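Local coordinates for hypothetical protein XAC2396 (Xanthomonas axonopodis pv. citri, PDB 2G3W) that is of unknown function but belongs to the YaeQ family, whose compact fold is built around a variation of the PD-(D/E)XK nuclease motif, at residues R43-A48 with G159-L164; A48-D53 with N128-E133. One frame throughout, in Å; residues are numbered along the deposited sequence.

Contact 1 of 2, residues R43-A48 with G159-L164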
ATOM      1  N   ARG A  43      10.482  16.447   7.235  1.00 31.71           N
ATOM      2  CA  ARG A  43      10.295  16.128   8.654  1.00 32.51           C
ATOM      3  C   ARG A  43       8.976  16.683   9.186  1.00 32.29           C
ATOM      4  O   ARG A  43       8.275  16.041   9.968  1.00 32.42           O
ATOM      5  CB  ARG A  43      11.391  16.717   9.530  1.00 34.19           C
ATOM      6  CG  ARG A  43      12.785  16.138   9.435  1.00 39.73           C
ATOM      7  CD  ARG A  43      13.389  16.343  10.869  1.00 42.46           C
ATOM      8  NE  ARG A  43      13.949  17.700  10.992  1.00 39.80           N
ATOM      9  CZ  ARG A  43      13.910  18.478  12.059  1.00 42.35           C
ATOM     10  NH1 ARG A  43      13.244  18.127  13.162  1.00 43.19           N
ATOM     11  NH2 ARG A  43      14.493  19.673  11.989  1.00 41.56           N
ATOM     12  N   LEU A  44       8.659  17.917   8.806  1.00 32.71           N
ATOM     13  CA  LEU A  44       7.378  18.505   9.182  1.00 32.27           C
ATOM     14  C   LEU A  44       6.224  17.671   8.612  1.00 32.32           C
ATOM     15  O   LEU A  44       5.280  17.338   9.322  1.00 32.28           O
ATOM     16  CB  LEU A  44       7.287  19.958   8.712  1.00 32.66           C
ATOM     17  CG  LEU A  44       6.027  20.678   9.154  1.00 32.85           C
ATOM     18  CD1 LEU A  44       6.000  20.773  10.704  1.00 33.17           C
ATOM     19  CD2 LEU A  44       5.951  22.028   8.487  1.00 32.75           C
ATOM     20  N   LEU A  45       6.293  17.342   7.327  1.00 31.47           N
ATOM     21  CA  LEU A  45       5.294  16.460   6.716  1.00 32.38           C
ATOM     22  C   LEU A  45       5.190  15.109   7.474  1.00 31.66           C
ATOM     23  O   LEU A  45       4.078  14.578   7.660  1.00 31.74           O
ATOM     24  CB  LEU A  45       5.593  16.252   5.201  1.00 31.98           C
ATOM     25  CG  LEU A  45       4.722  15.239   4.451  1.00 32.96           C
ATOM     26  CD1 LEU A  45       3.269  15.602   4.424  1.00 33.34           C
ATOM     27  CD2 LEU A  45       5.256  15.018   3.033  1.00 33.65           C
ATOM     28  N   ALA A  46       6.339  14.550   7.871  1.00 31.60           N
ATOM     29  CA  ALA A  46       6.379  13.263   8.586  1.00 31.81           C
ATOM     30  C   ALA A  46       5.645  13.345   9.907  1.00 31.83           C
ATOM     31  O   ALA A  46       4.880  12.438  10.275  1.00 31.12           O
ATOM     32  CB  ALA A  46       7.807  12.797   8.805  1.00 32.86           C
ATOM     33  N   PHE A  47       5.879  14.436  10.630  1.00 32.06           N
ATOM     34  CA  PHE A  47       5.139  14.658  11.838  1.00 32.62           C
ATOM     35  C   PHE A  47       3.623  14.620  11.540  1.00 32.88           C
ATOM     36  O   PHE A  47       2.863  13.927  12.224  1.00 33.76           O
ATOM     37  CB  PHE A  47       5.593  15.966  12.530  1.00 32.21           C
ATOM     38  CG  PHE A  47       5.045  16.108  13.929  1.00 31.47           C
ATOM     39  CD1 PHE A  47       3.719  16.407  14.120  1.00 32.62           C
ATOM     40  CD2 PHE A  47       5.855  15.894  15.048  1.00 31.70           C
ATOM     41  CE1 PHE A  47       3.170  16.511  15.412  1.00 31.46           C
ATOM     42  CE2 PHE A  47       5.319  16.025  16.359  1.00 34.29           C
ATOM     43  CZ  PHE A  47       3.981  16.316  16.523  1.00 32.83           C
ATOM     44  N   ALA A  48       3.190  15.318  10.492  1.00 34.04           N
ATOM     45  CA  ALA A  48       1.776  15.362  10.145  1.00 34.41           C
ATOM     46  C   ALA A  48       1.215  14.006   9.741  1.00 34.38           C
ATOM     47  O   ALA A  48       0.040  13.706  10.044  1.00 34.84           O
ATOM     48  CB  ALA A  48       1.522  16.399   9.056  1.00 34.64           C
ATOM     49  N   GLY A 159      -5.410   8.241   1.373  1.00 42.39           N
ATOM     50  CA  GLY A 159      -3.961   8.096   1.189  1.00 42.01           C
ATOM     51  C   GLY A 159      -3.264   9.284   0.545  1.00 42.47           C
ATOM     52  O   GLY A 159      -2.051   9.257   0.309  1.00 42.61           O
ATOM     53  N   GLU A 160      -4.028  10.331   0.274  1.00 41.65           N
ATOM     54  CA  GLU A 160      -3.511  11.538  -0.334  1.00 41.72           C
ATOM     55  C   GLU A 160      -3.334  12.624   0.734  1.00 41.80           C
ATOM     56  O   GLU A 160      -4.174  12.777   1.632  1.00 41.34           O
ATOM     57  CB  GLU A 160      -4.483  11.996  -1.413  1.00 41.75           C
ATOM     58  CG  GLU A 160      -4.127  13.280  -2.074  1.00 41.89           C
ATOM     59  CD  GLU A 160      -5.092  13.653  -3.163  1.00 42.80           C
ATOM     60  OE1 GLU A 160      -6.202  14.142  -2.857  1.00 43.71           O
ATOM     61  OE2 GLU A 160      -4.725  13.488  -4.337  1.00 44.91           O
ATOM     62  N   VAL A 161      -2.242  13.373   0.643  1.00 40.88           N
ATOM     63  CA  VAL A 161      -1.967  14.417   1.624  1.00 40.60           C
ATOM     64  C   VAL A 161      -1.814  15.759   0.926  1.00 40.17           C
ATOM     65  O   VAL A 161      -1.112  15.864  -0.080  1.00 39.98           O
ATOM     66  CB  VAL A 161      -0.733  14.065   2.547  1.00 40.31           C
ATOM     67  CG1 VAL A 161       0.491  13.781   1.736  1.00 42.04           C
ATOM     68  CG2 VAL A 161      -0.470  15.174   3.610  1.00 39.19           C
ATOM     69  N   GLN A 162      -2.511  16.760   1.453  1.00 39.45           N
ATOM     70  CA  GLN A 162      -2.362  18.160   1.054  1.00 38.93           C
ATOM     71  C   GLN A 162      -1.811  18.988   2.207  1.00 38.83           C
ATOM     72  O   GLN A 162      -2.309  18.920   3.332  1.00 38.56           O
ATOM     73  CB  GLN A 162      -3.694  18.778   0.564  1.00 38.96           C
ATOM     74  CG  GLN A 162      -3.529  20.241   0.111  1.00 38.83           C
ATOM     75  CD  GLN A 162      -4.804  20.934  -0.373  1.00 40.03           C
ATOM     76  OE1 GLN A 162      -5.923  20.429  -0.217  1.00 41.19           O
ATOM     77  NE2 GLN A 162      -4.630  22.116  -0.959  1.00 39.03           N
HETATM   78  N   MSE A 163      -0.781  19.778   1.904  1.00 37.93           N
HETATM   79  CA  MSE A 163      -0.195  20.700   2.842  1.00 37.35           C
HETATM   80  C   MSE A 163      -0.521  22.090   2.336  1.00 36.65           C
HETATM   81  O   MSE A 163       0.057  22.559   1.338  1.00 36.39           O
HETATM   82  CB  MSE A 163       1.308  20.494   2.890  1.00 37.38           C
HETATM   83  CG  MSE A 163       1.703  19.175   3.553  1.00 38.91           C
HETATM   84 SE   MSE A 163       1.982  19.426   5.449  0.80 45.73          SE
HETATM   85  CE  MSE A 163       3.687  20.248   5.265  1.00 40.80           C
ATOM     86  N   LEU A 164      -1.471  22.731   3.005  1.00 36.08           N
ATOM     87  CA  LEU A 164      -1.996  24.002   2.534  1.00 36.33           C
ATOM     88  C   LEU A 164      -1.684  25.195   3.459  1.00 35.73           C
ATOM     89  O   LEU A 164      -2.044  25.205   4.633  1.00 35.71           O
ATOM     90  CB  LEU A 164      -3.508  23.889   2.288  1.00 36.08           C
ATOM     91  CG  LEU A 164      -4.219  25.199   1.939  1.00 38.29           C
ATOM     92  CD1 LEU A 164      -3.893  25.632   0.517  1.00 40.02           C
ATOM     93  CD2 LEU A 164      -5.716  25.046   2.137  1.00 40.99           C
TER

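Contact 2 of 2, residues A48-D53 with N128-E133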
ATOM      1  N   ALA A  48       3.190  15.318  10.492  1.00 34.04           N
ATOM      2  CA  ALA A  48       1.776  15.362  10.145  1.00 34.41           C
ATOM      3  C   ALA A  48       1.215  14.006   9.741  1.00 34.38           C
ATOM      4  O   ALA A  48       0.040  13.706  10.044  1.00 34.84           O
ATOM      5  CB  ALA A  48       1.522  16.399   9.056  1.00 34.64           C
ATOM      6  N   LEU A  49       2.016  13.188   9.057  1.00 34.65           N
ATOM      7  CA  LEU A  49       1.566  11.840   8.670  1.00 35.22           C
ATOM      8  C   LEU A  49       1.358  10.908   9.881  1.00 35.17           C
ATOM      9  O   LEU A  49       0.524  10.011   9.842  1.00 35.37           O
ATOM     10  CB  LEU A  49       2.504  11.198   7.635  1.00 34.46           C
ATOM     11  CG  LEU A  49       2.634  11.929   6.281  1.00 35.78           C
ATOM     12  CD1 LEU A  49       3.587  11.178   5.330  1.00 37.96           C
ATOM     13  CD2 LEU A  49       1.251  12.118   5.660  1.00 35.77           C
ATOM     14  N   PHE A  50       2.099  11.154  10.953  1.00 34.70           N
ATOM     15  CA  PHE A  50       2.135  10.257  12.102  1.00 34.82           C
ATOM     16  C   PHE A  50       1.740  10.927  13.419  1.00 36.16           C
ATOM     17  O   PHE A  50       2.035  10.399  14.486  1.00 36.80           O
ATOM     18  CB  PHE A  50       3.539   9.635  12.209  1.00 35.33           C
ATOM     19  CG  PHE A  50       3.826   8.681  11.101  1.00 36.11           C
ATOM     20  CD1 PHE A  50       3.292   7.395  11.132  1.00 36.67           C
ATOM     21  CD2 PHE A  50       4.527   9.095   9.975  1.00 35.50           C
ATOM     22  CE1 PHE A  50       3.478   6.548  10.101  1.00 35.19           C
ATOM     23  CE2 PHE A  50       4.723   8.245   8.934  1.00 36.26           C
ATOM     24  CZ  PHE A  50       4.208   6.957   8.997  1.00 36.94           C
ATOM     25  N   ALA A  51       1.063  12.077  13.331  1.00 36.46           N
ATOM     26  CA  ALA A  51       0.963  13.021  14.425  1.00 37.43           C
ATOM     27  C   ALA A  51       0.239  12.450  15.626  1.00 38.83           C
ATOM     28  O   ALA A  51      -0.816  11.806  15.501  1.00 38.50           O
ATOM     29  CB  ALA A  51       0.296  14.318  13.966  1.00 37.32           C
ATOM     30  N   ASP A  52       0.809  12.747  16.788  1.00 40.04           N
ATOM     31  CA  ASP A  52       0.398  12.189  18.048  1.00 41.30           C
ATOM     32  C   ASP A  52       0.697  13.240  19.091  1.00 41.55           C
ATOM     33  O   ASP A  52       1.589  14.063  18.890  1.00 42.40           O
ATOM     34  CB  ASP A  52       1.285  10.988  18.329  1.00 42.07           C
ATOM     35  CG  ASP A  52       0.704  10.067  19.343  1.00 44.02           C
ATOM     36  OD1 ASP A  52       1.135  10.136  20.507  1.00 47.74           O
ATOM     37  OD2 ASP A  52      -0.180   9.270  18.974  1.00 46.28           O
ATOM     38  N   ASP A  53      -0.015  13.198  20.217  1.00 41.67           N
ATOM     39  CA  ASP A  53       0.301  14.065  21.344  1.00 41.25           C
ATOM     40  C   ASP A  53       1.744  13.838  21.824  1.00 40.93           C
ATOM     41  O   ASP A  53       2.359  14.739  22.402  1.00 40.54           O
ATOM     42  CB  ASP A  53      -0.710  13.872  22.484  1.00 41.33           C
ATOM     43  N   ASN A 128       7.883  -5.441  11.221  1.00 30.86           N
ATOM     44  CA  ASN A 128       7.428  -4.251  11.944  1.00 32.43           C
ATOM     45  C   ASN A 128       7.937  -2.995  11.263  1.00 32.19           C
ATOM     46  O   ASN A 128       8.026  -1.923  11.861  1.00 32.84           O
ATOM     47  CB  ASN A 128       7.878  -4.302  13.406  1.00 32.35           C
ATOM     48  CG  ASN A 128       9.411  -4.278  13.567  1.00 34.05           C
ATOM     49  OD1 ASN A 128      10.148  -4.800  12.731  1.00 32.75           O
ATOM     50  ND2 ASN A 128       9.880  -3.684  14.668  1.00 34.87           N
ATOM     51  N   LEU A 129       8.267  -3.140   9.996  1.00 31.96           N
ATOM     52  CA  LEU A 129       8.815  -2.056   9.203  1.00 32.12           C
ATOM     53  C   LEU A 129       7.768  -1.478   8.267  1.00 31.92           C
ATOM     54  O   LEU A 129       7.020  -2.212   7.639  1.00 31.28           O
ATOM     55  CB  LEU A 129       9.994  -2.596   8.383  1.00 32.78           C
ATOM     56  CG  LEU A 129      10.659  -1.665   7.355  1.00 35.20           C
ATOM     57  CD1 LEU A 129      11.211  -0.417   8.015  1.00 30.83           C
ATOM     58  CD2 LEU A 129      11.789  -2.465   6.682  1.00 31.08           C
ATOM     59  N   ARG A 130       7.695  -0.152   8.213  1.00 31.75           N
ATOM     60  CA  ARG A 130       6.895   0.565   7.221  1.00 31.57           C
ATOM     61  C   ARG A 130       7.834   1.368   6.311  1.00 31.39           C
ATOM     62  O   ARG A 130       8.675   2.132   6.796  1.00 33.51           O
ATOM     63  CB  ARG A 130       5.901   1.513   7.947  1.00 30.75           C
ATOM     64  CG  ARG A 130       5.019   2.348   7.015  1.00 31.02           C
ATOM     65  CD  ARG A 130       4.091   3.299   7.859  1.00 30.78           C
ATOM     66  NE  ARG A 130       3.179   2.464   8.628  1.00 39.10           N
ATOM     67  CZ  ARG A 130       2.074   1.893   8.148  1.00 38.22           C
ATOM     68  NH1 ARG A 130       1.691   2.064   6.881  1.00 42.71           N
ATOM     69  NH2 ARG A 130       1.367   1.129   8.935  1.00 38.53           N
ATOM     70  N   VAL A 131       7.739   1.189   5.000  1.00 31.33           N
ATOM     71  CA  VAL A 131       8.577   1.951   4.090  1.00 32.00           C
ATOM     72  C   VAL A 131       7.642   2.735   3.208  1.00 33.11           C
ATOM     73  O   VAL A 131       6.695   2.175   2.618  1.00 32.62           O
ATOM     74  CB  VAL A 131       9.534   1.055   3.215  1.00 32.86           C
ATOM     75  CG1 VAL A 131      10.340   1.967   2.205  1.00 32.21           C
ATOM     76  CG2 VAL A 131      10.489   0.269   4.106  1.00 30.99           C
ATOM     77  N   ILE A 132       7.846   4.049   3.185  1.00 34.76           N
ATOM     78  CA  ILE A 132       7.087   4.896   2.275  1.00 36.88           C
ATOM     79  C   ILE A 132       7.996   5.738   1.382  1.00 37.07           C
ATOM     80  O   ILE A 132       9.155   6.051   1.743  1.00 37.55           O
ATOM     81  CB  ILE A 132       6.046   5.778   2.982  1.00 37.04           C
ATOM     82  CG1 ILE A 132       6.676   6.936   3.679  1.00 39.60           C
ATOM     83  CG2 ILE A 132       5.101   4.968   3.967  1.00 39.40           C
ATOM     84  CD1 ILE A 132       5.701   8.054   3.813  1.00 47.01           C
ATOM     85  N   GLU A 133       7.481   6.065   0.199  1.00 36.14           N
ATOM     86  CA  GLU A 133       8.231   6.899  -0.736  1.00 36.15           C
ATOM     87  C   GLU A 133       7.369   8.097  -1.124  1.00 35.56           C
ATOM     88  O   GLU A 133       6.190   7.933  -1.463  1.00 35.12           O
ATOM     89  CB  GLU A 133       8.616   6.142  -1.996  1.00 36.20           C
ATOM     90  CG  GLU A 133       9.190   7.113  -3.012  1.00 40.22           C
ATOM     91  CD  GLU A 133       9.888   6.453  -4.158  1.00 45.09           C
ATOM     92  OE1 GLU A 133       9.933   5.207  -4.204  1.00 48.96           O
ATOM     93  OE2 GLU A 133      10.432   7.190  -5.015  1.00 52.66           O
TER

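Contact 1 of 2, residues R43-A48 with G159-L164
L44 and L45, buried neighbours on helix 37-49, both reach the strand segment 160-164, a small example of a helix packing on a sheet through apolar side chains. L44 makes the lighter contact. Its CD2 comes within 4.3 Å of CE of M163, a selenomethionine here, and the same side chain also packs on A10 and L12 of strand 6-16 and on L27 and L29 of strand 21-31. L45 does most of the work from the helix side. With CG placed anti to the backbone N (chi1 174°), its CD1 methyl settles between two strand residues that stand on the same face of the sheet: it is 3.9 Å from CG2 of V161 and 4.0 Å from CG of M163. SE of M163 lies 4.2 Å from that same CD1. M163 bends at both chi2 and chi3, which brings CG and SE past CD1 of L45 and carries CE on to L44. A turn later, A48 points its CB at the strand without making a close contact, and packs instead on V154, L12 and I14. Helix and strand directions are 122° apart, and their axes come no closer than 10.6 Å. The chemistry is therefore wholly apolar: carbon and selenium meet at ordinary packing distances, so dispersion and the exclusion of water probably hold helix to strand here.

Contact 2 of 2, residues A48-D53 with N128-E133
F50, which follows L49 at the C-terminal end of helix 37-49, meets R130 of strand 129-133 by way of the arginine's aliphatic chain, a reminder that a charged residue can also serve as packing material. The backbone directs CB of R130 at the helix end, but neither CB nor CG comes within packing distance of the phenyl ring. The chain runs extended through its first two torsions, and this brings CD to the ring edge, close to the ring plane, 3.8 Å from CZ and 4.0 Å from CE1 of F50. A bend at chi3 (-65°) then turns the polar end, so that NE forms a salt bridge with E101 on the adjacent strand 101-106. The guanidinium is set obliquely to the ring, its plane 53° from that of the phenyl, and CE1 of F50 is the ring atom beside it. The R130 side chain also packs on V103, A179 and P180. Beside this pair, L49 and I132 meet methyl to methyl, their CD1 atoms 4.1 Å apart. The F50 ring also packs on V103 and I105, and I132 too reaches I105, so that one apolar patch spans both strands. L129, on the other face of strand 129-133, packs on V92 and C96 of helix 89-98. Strands 101-106 and 129-133 are parallel neighbours joined through helix 110-123, a beta-alpha-beta crossover. A helix laid across one face of a mixed sheet, with helix 89-98 against the opposite face, is consistent with the alpha/beta core of the PD-(D/E)XK fold, of which YaeQ has a variant.

Overall arrangement
Contacts 1 and 2 show how one helix can pack on two non-neighbouring strands of a sheet. Both use helix 37-49 and share A48, and their centres lie about 10 Å apart. The strands they reach belong to the same mixed sheet, where strand 168-176 separates 160-165 from 129-133. Their side chains merge into one layer: CG2 of V161 in contact 1 lies 4.1 Å from CD2 of L49 in contact 2. A second junction joins the helix to the loop after it, with CZ of F47 4.0 Å from the backbone O of D52. Along the chain contact 2 is nested within the loop closed by contact 1. Neither contact is tied to a known active site.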